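Local atomic coordinates of oligopeptide ABC transporter OppAIV (Borrelia burgdorferi B31, PDB entry 4GL8), a protein that probably serves as the extracytoplasmic peptide-binding component of an ABC transporter, capturing oligopeptides for delivery across the membrane. Residues 297-300 and 304-307; 361-364 and 368-371; 392-395 and 399-402; 455-460 and 486-491. All coordinates share one frame; numbering follows the deposited sequence.

Contact 1 (297-300 and 304-307); sequences VKPL and KVRK
Val305 opens the account, for its CA-CB bond points at the loop and the whole isopropyl group comes down on the backbone carbonyl of Pro299. Val305 CB lies 3.5 Å from Pro299 O, and both methyls hang close beside that oxygen. With CG1 anti to the backbone N (chi1 166°), the two branches part: Val305 CG2 turns to the ring of Pro299, meeting its CB at 4.1 Å, while Val305 CG1 reaches the Leu300 methyl CD2 at 4.3 Å. A short, beta-branched residue suits this place because it is rigid and sets one methyl against Pro299 and the other against Leu300. Tyr363, Phe369 and Pro370 also pack on Pro299, so the prolyl ring is buried between this helix and the loop after helix 351-361.

Arg306 comes next and supplies the polar half. Its chain bends at chi3 (-57°), folding the guanidinium back to the loop, and NH2 gives a nearly straight bond to Leu300 O (3.0 Å, 174° at the hydrogen). The acceptor lies at the guanidinium edge, in its plane. Arg306 CD also passes 3.1 Å from Leu300 O, so the carbonyl sits in the crook of the bent chain. NH1 donates to Asp489 O, and NE more weakly to Phe490 O; this buried cation is therefore wrapped in backbone carbonyls.

The loop itself turns sharply: the peptide before Pro299 is cis, and Leu300 N bonds Val297 O at 2.9 Å. This is a type VI beta turn, here leading into helix 303-311.

Contact 2 (361-364 and 368-371); sequences AGYP and NFPL
An aromatic pair of the edge-to-face (T-shaped) kind, Tyr363 with Phe369, joins the two ends of the surface loop that runs from helix 351-361 to strand 372-377. The ring centroids are 5.2 Å apart and the planes stand at 81°. Phe369 is the edge partner: its CD1 comes down over one face of Tyr363, off-centre toward the rim, and is 3.8 Å from Tyr363 CG. Phe369 CG lies anti to the backbone N (chi1 -155°), which swings the ring across to the tyrosine.

The backbone joins in at the Tyr363 rim. Tyr363 CD1 lies 3.5 Å from Phe369 N and 3.7 Å from Asn368 C, the latter near the tyrosine plane, so the phenol ring rests against the peptide linking those two residues. Just before the tyrosine, Gly362 follows helix 351-361 in a Schellman motif with positive phi, a conformation that suits glycine because a side chain would jam against the preceding carbonyl. Pro299 and Val305 pack against both rings.

No hydrogen bond crosses the contact. Cohesion comes from dispersion and from the weakly positive C-H edge of Phe369 meeting the electron-rich face of Tyr363, an attraction that favours the steep mutual tilt of the rings.

Contact 3 (392-395 and 399-402); sequences QWKK and INVQ
Two hydrogen bonds cross between Trp393 and Lys394 at the end of helix 380-397 and the chain that follows. Ile399 N donates to Trp393 O over a longish 3.3 Å; the donor stands well above the carbonyl plane, 45° out of it, although the N-H itself aims fairly directly at the oxygen. At the surface, Lys394 NZ gives a bond of 3.1 Å to Asn400 OD1. The two side chains run alongside each other in the same direction, and the lysine reaches the amide after one bend, at chi2 (51°). Its ammonium also bonds Asn398 OD1, so two asparagine carbonyls share one cation, a fitting use of a long, flexible lysine and short amides at an exposed edge.

A weaker polar touch supplements these, a bent CA-H...O contact from Lys394 CA to Ile399 O at 3.2 Å.

In the fold, this is the return leg of a beta-alpha-beta unit: strand 372-377, helix 380-397, then strand 401-406 parallel to the first.

The apolar contacts lie on the buried side. Trp393 CB meets Ile399 CG1 at 3.7 Å, where that branch takes the crowded position between backbone N and carbonyl carbon (chi1 71°). Further along, Val401 CG1 approaches Trp393 CE3 obliquely at 3.9 Å. The broad indole suits a helix face turned to strands 372-377 and 401-406, since it also touches Val374, and its NE1 is satisfied by the backbone oxygen of Leu309.

Contact 4 (455-460 and 486-491); sequences NSEYDE and IERDFP
Asn455 and Arg488 both carry CG anti to the backbone N (chi1 179° for Asn455), which sends their side chains toward the other segment. Arg488 then bends at chi3 (91°), bringing its guanidinium to Glu457, whose own extended chain comes across at about a right angle. Arg488 NH1 donates to Glu457 OE1 at 2.9 Å and forms a salt bridge; the oxygen sits at the guanidinium edge, nearly in its plane, yet is itself met from above the carboxylate plane. A second bond, from Arg488 NH2 to the same Glu457 OE1, is weak at 3.5 Å. The geometry is thus a fork onto one oxygen rather than a two-oxygen pairing. Long, flexible chains suit this exposed position, where charged ends can reach across to each other.

Closer in, Asn455 ND2 donates to Asp489 OD2 at 2.8 Å, meeting it on the syn side with a bond angle of 146° at the hydrogen. Tyr453 OH also bonds Asp489 OD2, so two partners grip this oxygen. Asp489 OD1 lies 3.8 Å from Arg488 NE, a long salt bridge that may help steady the arginine and joins Glu457, Arg488 and Asp489 in one network.

Asparagine suits its place because its two ends do different work. While ND2 faces the aspartate, Asn455 OD1 accepts from Tyr458 N at 2.9 Å. Asn455 is therefore the N-cap of helix 456-466, and its amide ties that helix start to the closing turn of helix 471-489.

In the fold
Contacts 1 and 3 are largely buried, though contact 3 has a lysine-asparagine pair on its exposed side; contacts 2 and 4 lie at the surface. The first three form a continuous patch. Contact 1 lies at helix 303-311, between the loop of contact 2 and the end of helix 471-489 in contact 4. Contact 3 packs helix 380-397 on strand 401-406, whose neighbour, strand 372-377, follows the loop of contact 2. Chemistry varies accordingly: a buried arginine bound to backbone oxygens in contact 1, aromatic rings in contact 2, apolar helix-to-strand packing with a backbone bond and a surface lysine-asparagine bond in contact 3, and charged side chains in contact 4.

Contact 1 (297-300 and 304-307)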
# COMPACT_ATOMS: atom_id res chain seq x y z
N VAL A 297 13.28 4.73 20.71
CA VAL A 297 14.74 4.66 20.62
C VAL A 297 15.32 6.03 20.80
O VAL A 297 15.01 6.93 20.03
CB VAL A 297 15.22 4.06 19.28
CG1 VAL A 297 16.73 4.16 19.17
CG2 VAL A 297 14.79 2.61 19.17
N LYS A 298 16.17 6.21 21.80
CA LYS A 298 16.75 7.51 22.05
C LYS A 298 17.86 7.84 21.07
O LYS A 298 18.63 6.95 20.71
CB LYS A 298 17.25 7.59 23.49
CG LYS A 298 16.10 7.48 24.47
CD LYS A 298 16.54 7.70 25.89
CE LYS A 298 15.36 7.77 26.84
NZ LYS A 298 14.66 9.08 26.78
N PRO A 299 17.99 9.12 20.64
CA PRO A 299 17.24 10.31 21.03
C PRO A 299 16.09 10.68 20.07
O PRO A 299 15.74 11.87 19.95
CB PRO A 299 18.32 11.39 20.98
CG PRO A 299 19.13 11.00 19.78
CD PRO A 299 19.11 9.49 19.75
N LEU A 300 15.47 9.69 19.44
CA LEU A 300 14.39 9.94 18.50
C LEU A 300 13.09 10.34 19.21
O LEU A 300 12.16 10.85 18.58
CB LEU A 300 14.20 8.76 17.55
CG LEU A 300 15.45 8.32 16.77
CD1 LEU A 300 15.20 7.07 15.95
CD2 LEU A 300 15.88 9.45 15.84
N LYS A 304 13.04 17.99 18.85
CA LYS A 304 14.14 18.74 18.26
C LYS A 304 15.07 17.90 17.42
O LYS A 304 15.53 18.36 16.38
CB LYS A 304 14.97 19.44 19.35
CG LYS A 304 14.23 20.55 20.07
CD LYS A 304 15.19 21.52 20.70
CE LYS A 304 14.43 22.71 21.27
NZ LYS A 304 13.99 22.36 22.64
N VAL A 305 15.38 16.69 17.88
CA VAL A 305 16.18 15.76 17.07
C VAL A 305 15.39 15.39 15.80
O VAL A 305 15.90 15.50 14.69
CB VAL A 305 16.58 14.51 17.87
CG1 VAL A 305 17.09 13.41 16.95
CG2 VAL A 305 17.66 14.85 18.88
N ARG A 306 14.14 15.00 15.96
CA ARG A 306 13.30 14.63 14.81
C ARG A 306 13.21 15.78 13.80
O ARG A 306 13.33 15.58 12.59
CB ARG A 306 11.90 14.19 15.28
CG ARG A 306 11.93 12.98 16.18
CD ARG A 306 10.59 12.29 16.33
NE ARG A 306 9.57 13.19 16.83
CZ ARG A 306 9.23 13.33 18.11
NH1 ARG A 306 8.27 14.18 18.43
NH2 ARG A 306 9.86 12.68 19.07
N LYS A 307 13.07 16.99 14.30
CA LYS A 307 12.97 18.19 13.43
C LYS A 307 14.28 18.46 12.67
O LYS A 307 14.27 18.72 11.47
CB LYS A 307 12.63 19.37 14.33
CG LYS A 307 11.96 20.53 13.67
CD LYS A 307 11.25 21.44 14.68
CE LYS A 307 11.01 22.79 13.99
NZ LYS A 307 10.26 23.84 14.76

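Contact 2 (361-364 and 368-371)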
# COMPACT_ATOMS: atom_id res chain seq x y z
N ALA A 361 19.22 20.47 21.31
CA ALA A 361 18.85 19.15 21.80
C ALA A 361 19.96 18.54 22.65
O ALA A 361 19.71 17.57 23.36
CB ALA A 361 18.52 18.23 20.65
N GLY A 362 21.17 19.08 22.59
CA GLY A 362 22.30 18.58 23.40
C GLY A 362 23.44 17.96 22.60
O GLY A 362 24.32 17.36 23.19
N TYR A 363 23.44 18.13 21.28
CA TYR A 363 24.46 17.53 20.39
C TYR A 363 25.10 18.58 19.49
O TYR A 363 24.99 18.50 18.26
CB TYR A 363 23.83 16.41 19.54
CG TYR A 363 22.93 15.53 20.36
CD1 TYR A 363 23.46 14.52 21.13
CD2 TYR A 363 21.57 15.77 20.42
CE1 TYR A 363 22.66 13.74 21.92
CE2 TYR A 363 20.74 15.00 21.23
CZ TYR A 363 21.31 13.98 21.98
OH TYR A 363 20.56 13.17 22.80
N PRO A 364 25.74 19.59 20.09
CA PRO A 364 26.30 20.62 19.23
C PRO A 364 27.35 20.02 18.28
O PRO A 364 28.10 19.12 18.67
CB PRO A 364 26.90 21.63 20.23
CG PRO A 364 27.19 20.80 21.44
CD PRO A 364 26.03 19.85 21.51
N ASN A 368 28.30 13.61 20.86
CA ASN A 368 27.54 12.65 21.63
C ASN A 368 26.26 12.13 20.98
O ASN A 368 25.55 11.35 21.61
CB ASN A 368 27.26 13.20 23.03
CG ASN A 368 28.55 13.46 23.80
OD1 ASN A 368 29.38 12.56 23.95
ND2 ASN A 368 28.74 14.70 24.24
N PHE A 369 25.99 12.48 19.72
CA PHE A 369 24.91 11.81 18.98
C PHE A 369 25.23 10.32 18.79
O PHE A 369 26.30 9.98 18.32
CB PHE A 369 24.64 12.46 17.63
CG PHE A 369 23.22 12.21 17.14
CD1 PHE A 369 22.15 12.97 17.64
CD2 PHE A 369 22.94 11.18 16.25
CE1 PHE A 369 20.86 12.75 17.24
CE2 PHE A 369 21.64 10.94 15.87
CZ PHE A 369 20.59 11.73 16.35
N PRO A 370 24.31 9.42 19.19
CA PRO A 370 24.67 8.01 19.07
C PRO A 370 24.66 7.49 17.64
O PRO A 370 24.07 8.11 16.74
CB PRO A 370 23.59 7.29 19.90
CG PRO A 370 22.46 8.26 20.00
CD PRO A 370 23.05 9.63 19.92
N LEU A 371 25.27 6.34 17.44
CA LEU A 371 25.28 5.70 16.15
C LEU A 371 23.96 4.96 15.92
O LEU A 371 23.78 3.86 16.38
CB LEU A 371 26.48 4.74 16.08
CG LEU A 371 26.69 3.99 14.75
CD1 LEU A 371 27.02 4.97 13.64
CD2 LEU A 371 27.76 2.93 14.90

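Contact 3 (392-395 and 399-402)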
# COMPACT_ATOMS: atom_id res chain seq x y z
N GLN A 392 23.50 13.49 3.74
CA GLN A 392 22.89 14.74 4.18
C GLN A 392 23.09 14.93 5.69
O GLN A 392 23.53 15.98 6.13
CB GLN A 392 21.40 14.80 3.83
CG GLN A 392 21.11 14.90 2.34
CD GLN A 392 21.49 16.24 1.76
OE1 GLN A 392 20.89 17.25 2.09
NE2 GLN A 392 22.52 16.26 0.93
N TRP A 393 22.75 13.92 6.48
CA TRP A 393 23.00 13.97 7.93
C TRP A 393 24.49 14.15 8.32
O TRP A 393 24.82 14.92 9.25
CB TRP A 393 22.37 12.77 8.60
CG TRP A 393 20.87 12.84 8.51
CD1 TRP A 393 20.10 13.95 8.32
CD2 TRP A 393 19.96 11.76 8.62
NE1 TRP A 393 18.78 13.64 8.32
CE2 TRP A 393 18.65 12.30 8.51
CE3 TRP A 393 20.11 10.38 8.82
CZ2 TRP A 393 17.53 11.52 8.56
CZ3 TRP A 393 18.98 9.60 8.88
CH2 TRP A 393 17.70 10.18 8.76
N LYS A 394 25.39 13.51 7.60
CA LYS A 394 26.80 13.70 7.88
C LYS A 394 27.22 15.13 7.55
O LYS A 394 27.72 15.84 8.42
CB LYS A 394 27.67 12.68 7.13
CG LYS A 394 29.17 12.87 7.34
CD LYS A 394 29.53 12.96 8.82
CE LYS A 394 31.02 12.77 9.09
NZ LYS A 394 31.26 12.65 10.56
N LYS A 395 26.99 15.56 6.32
CA LYS A 395 27.34 16.91 5.88
C LYS A 395 26.66 18.03 6.67
O LYS A 395 27.31 18.97 7.07
CB LYS A 395 27.02 17.07 4.39
CG LYS A 395 27.45 18.40 3.80
CD LYS A 395 27.61 18.34 2.28
CE LYS A 395 26.32 18.00 1.53
NZ LYS A 395 25.32 19.09 1.59
N ILE A 399 26.37 14.09 11.99
CA ILE A 399 26.07 12.81 12.64
C ILE A 399 26.26 11.65 11.67
O ILE A 399 26.09 11.83 10.44
CB ILE A 399 24.65 12.78 13.21
CG1 ILE A 399 23.61 12.72 12.11
CG2 ILE A 399 24.39 14.02 14.07
CD1 ILE A 399 22.22 12.94 12.64
N ASN A 400 26.61 10.48 12.24
CA ASN A 400 26.87 9.24 11.50
C ASN A 400 25.79 8.18 11.72
O ASN A 400 25.43 7.85 12.85
CB ASN A 400 28.17 8.64 11.97
CG ASN A 400 29.32 9.60 11.84
OD1 ASN A 400 29.79 9.89 10.74
ND2 ASN A 400 29.78 10.10 12.97
N VAL A 401 25.31 7.61 10.62
CA VAL A 401 24.38 6.51 10.71
C VAL A 401 24.97 5.34 9.95
O VAL A 401 25.83 5.52 9.09
CB VAL A 401 23.00 6.87 10.13
CG1 VAL A 401 22.34 7.96 10.96
CG2 VAL A 401 23.10 7.29 8.66
N GLN A 402 24.50 4.13 10.27
CA GLN A 402 24.92 2.93 9.54
C GLN A 402 23.74 2.38 8.77
O GLN A 402 22.62 2.38 9.27
CB GLN A 402 25.50 1.89 10.50
CG GLN A 402 26.98 2.12 10.74
CD GLN A 402 27.64 1.06 11.58
OE1 GLN A 402 26.98 0.22 12.20
NE2 GLN A 402 28.95 1.11 11.62

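Contact 4 (455-460 and 486-491)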
# COMPACT_ATOMS: atom_id res chain seq x y z
N ASN A 455 -0.40 10.87 19.72
CA ASN A 455 -0.81 12.20 20.05
C ASN A 455 -2.33 12.17 20.11
O ASN A 455 -3.00 11.96 19.09
CB ASN A 455 -0.30 13.19 19.00
CG ASN A 455 -0.73 14.60 19.31
OD1 ASN A 455 -1.91 14.86 19.45
ND2 ASN A 455 0.20 15.49 19.41
N SER A 456 -2.86 12.30 21.31
CA SER A 456 -4.29 12.15 21.50
C SER A 456 -5.09 13.28 20.81
O SER A 456 -6.19 13.04 20.33
CB SER A 456 -4.62 12.03 22.99
OG SER A 456 -4.42 13.27 23.62
N GLU A 457 -4.53 14.49 20.71
CA GLU A 457 -5.20 15.54 19.97
C GLU A 457 -5.38 15.17 18.48
O GLU A 457 -6.47 15.34 17.92
CB GLU A 457 -4.49 16.89 20.09
CG GLU A 457 -4.99 17.85 19.00
CD GLU A 457 -4.44 19.28 19.08
OE1 GLU A 457 -3.31 19.51 19.59
OE2 GLU A 457 -5.16 20.19 18.61
N TYR A 458 -4.31 14.66 17.86
CA TYR A 458 -4.37 14.06 16.51
C TYR A 458 -5.44 12.96 16.38
O TYR A 458 -6.31 13.02 15.49
CB TYR A 458 -3.00 13.51 16.11
CG TYR A 458 -2.90 13.00 14.69
CD1 TYR A 458 -3.11 11.66 14.40
CD2 TYR A 458 -2.54 13.83 13.66
CE1 TYR A 458 -3.00 11.17 13.11
CE2 TYR A 458 -2.43 13.35 12.36
CZ TYR A 458 -2.65 12.01 12.10
OH TYR A 458 -2.54 11.55 10.81
N ASP A 459 -5.37 11.95 17.25
CA ASP A 459 -6.36 10.87 17.27
C ASP A 459 -7.79 11.45 17.29
O ASP A 459 -8.65 11.03 16.51
CB ASP A 459 -6.16 9.96 18.48
CG ASP A 459 -4.88 9.10 18.38
OD1 ASP A 459 -4.25 8.99 17.30
OD2 ASP A 459 -4.51 8.52 19.42
N GLU A 460 -8.02 12.43 18.16
CA GLU A 460 -9.34 13.03 18.32
C GLU A 460 -9.76 13.85 17.10
O GLU A 460 -10.92 13.87 16.77
CB GLU A 460 -9.42 13.88 19.62
CG GLU A 460 -9.52 13.00 20.87
CD GLU A 460 -9.36 13.75 22.20
OE1 GLU A 460 -9.98 14.84 22.37
OE2 GLU A 460 -8.62 13.21 23.08
N ILE A 486 3.14 17.10 10.37
CA ILE A 486 4.13 17.74 9.47
C ILE A 486 4.83 19.02 9.94
O ILE A 486 5.92 19.29 9.46
CB ILE A 486 3.61 17.91 8.00
CG1 ILE A 486 2.63 19.07 7.84
CG2 ILE A 486 2.96 16.63 7.50
CD1 ILE A 486 2.15 19.22 6.40
N GLU A 487 4.22 19.82 10.84
CA GLU A 487 4.85 21.07 11.37
C GLU A 487 5.19 21.06 12.86
O GLU A 487 5.88 21.96 13.31
CB GLU A 487 3.97 22.32 11.24
CG GLU A 487 3.05 22.43 10.03
CD GLU A 487 2.36 23.82 9.93
OE1 GLU A 487 1.35 23.92 9.22
OE2 GLU A 487 2.82 24.83 10.54
N ARG A 488 4.66 20.13 13.64
CA ARG A 488 4.83 20.18 15.09
C ARG A 488 5.54 18.96 15.66
O ARG A 488 6.57 19.11 16.27
CB ARG A 488 3.47 20.36 15.80
CG ARG A 488 3.59 20.61 17.30
CD ARG A 488 2.27 21.09 17.92
NE ARG A 488 1.44 19.99 18.42
CZ ARG A 488 0.10 20.04 18.54
NH1 ARG A 488 -0.55 18.97 19.00
NH2 ARG A 488 -0.60 21.14 18.21
N ASP A 489 4.98 17.77 15.48
CA ASP A 489 5.53 16.58 16.13
C ASP A 489 6.63 15.87 15.32
O ASP A 489 7.45 15.21 15.92
CB ASP A 489 4.43 15.57 16.50
CG ASP A 489 3.60 16.01 17.72
OD1 ASP A 489 3.86 17.09 18.29
OD2 ASP A 489 2.66 15.26 18.09
N PHE A 490 6.63 16.00 13.99
CA PHE A 490 7.60 15.31 13.15
C PHE A 490 7.81 13.83 13.54
O PHE A 490 8.94 13.42 13.80
CB PHE A 490 8.95 16.05 13.18
CG PHE A 490 8.91 17.43 12.58
CD1 PHE A 490 9.26 17.64 11.25
CD2 PHE A 490 8.50 18.52 13.34
CE1 PHE A 490 9.22 18.91 10.68
CE2 PHE A 490 8.45 19.79 12.78
CZ PHE A 490 8.81 19.99 11.44
N PRO A 491 6.73 13.03 13.60
CA PRO A 491 6.95 11.61 13.84
C PRO A 491 7.77 10.92 12.77
O PRO A 491 8.39 9.88 13.02
CB PRO A 491 5.51 11.02 13.84
CG PRO A 491 4.70 11.98 13.08
CD PRO A 491 5.32 13.34 13.35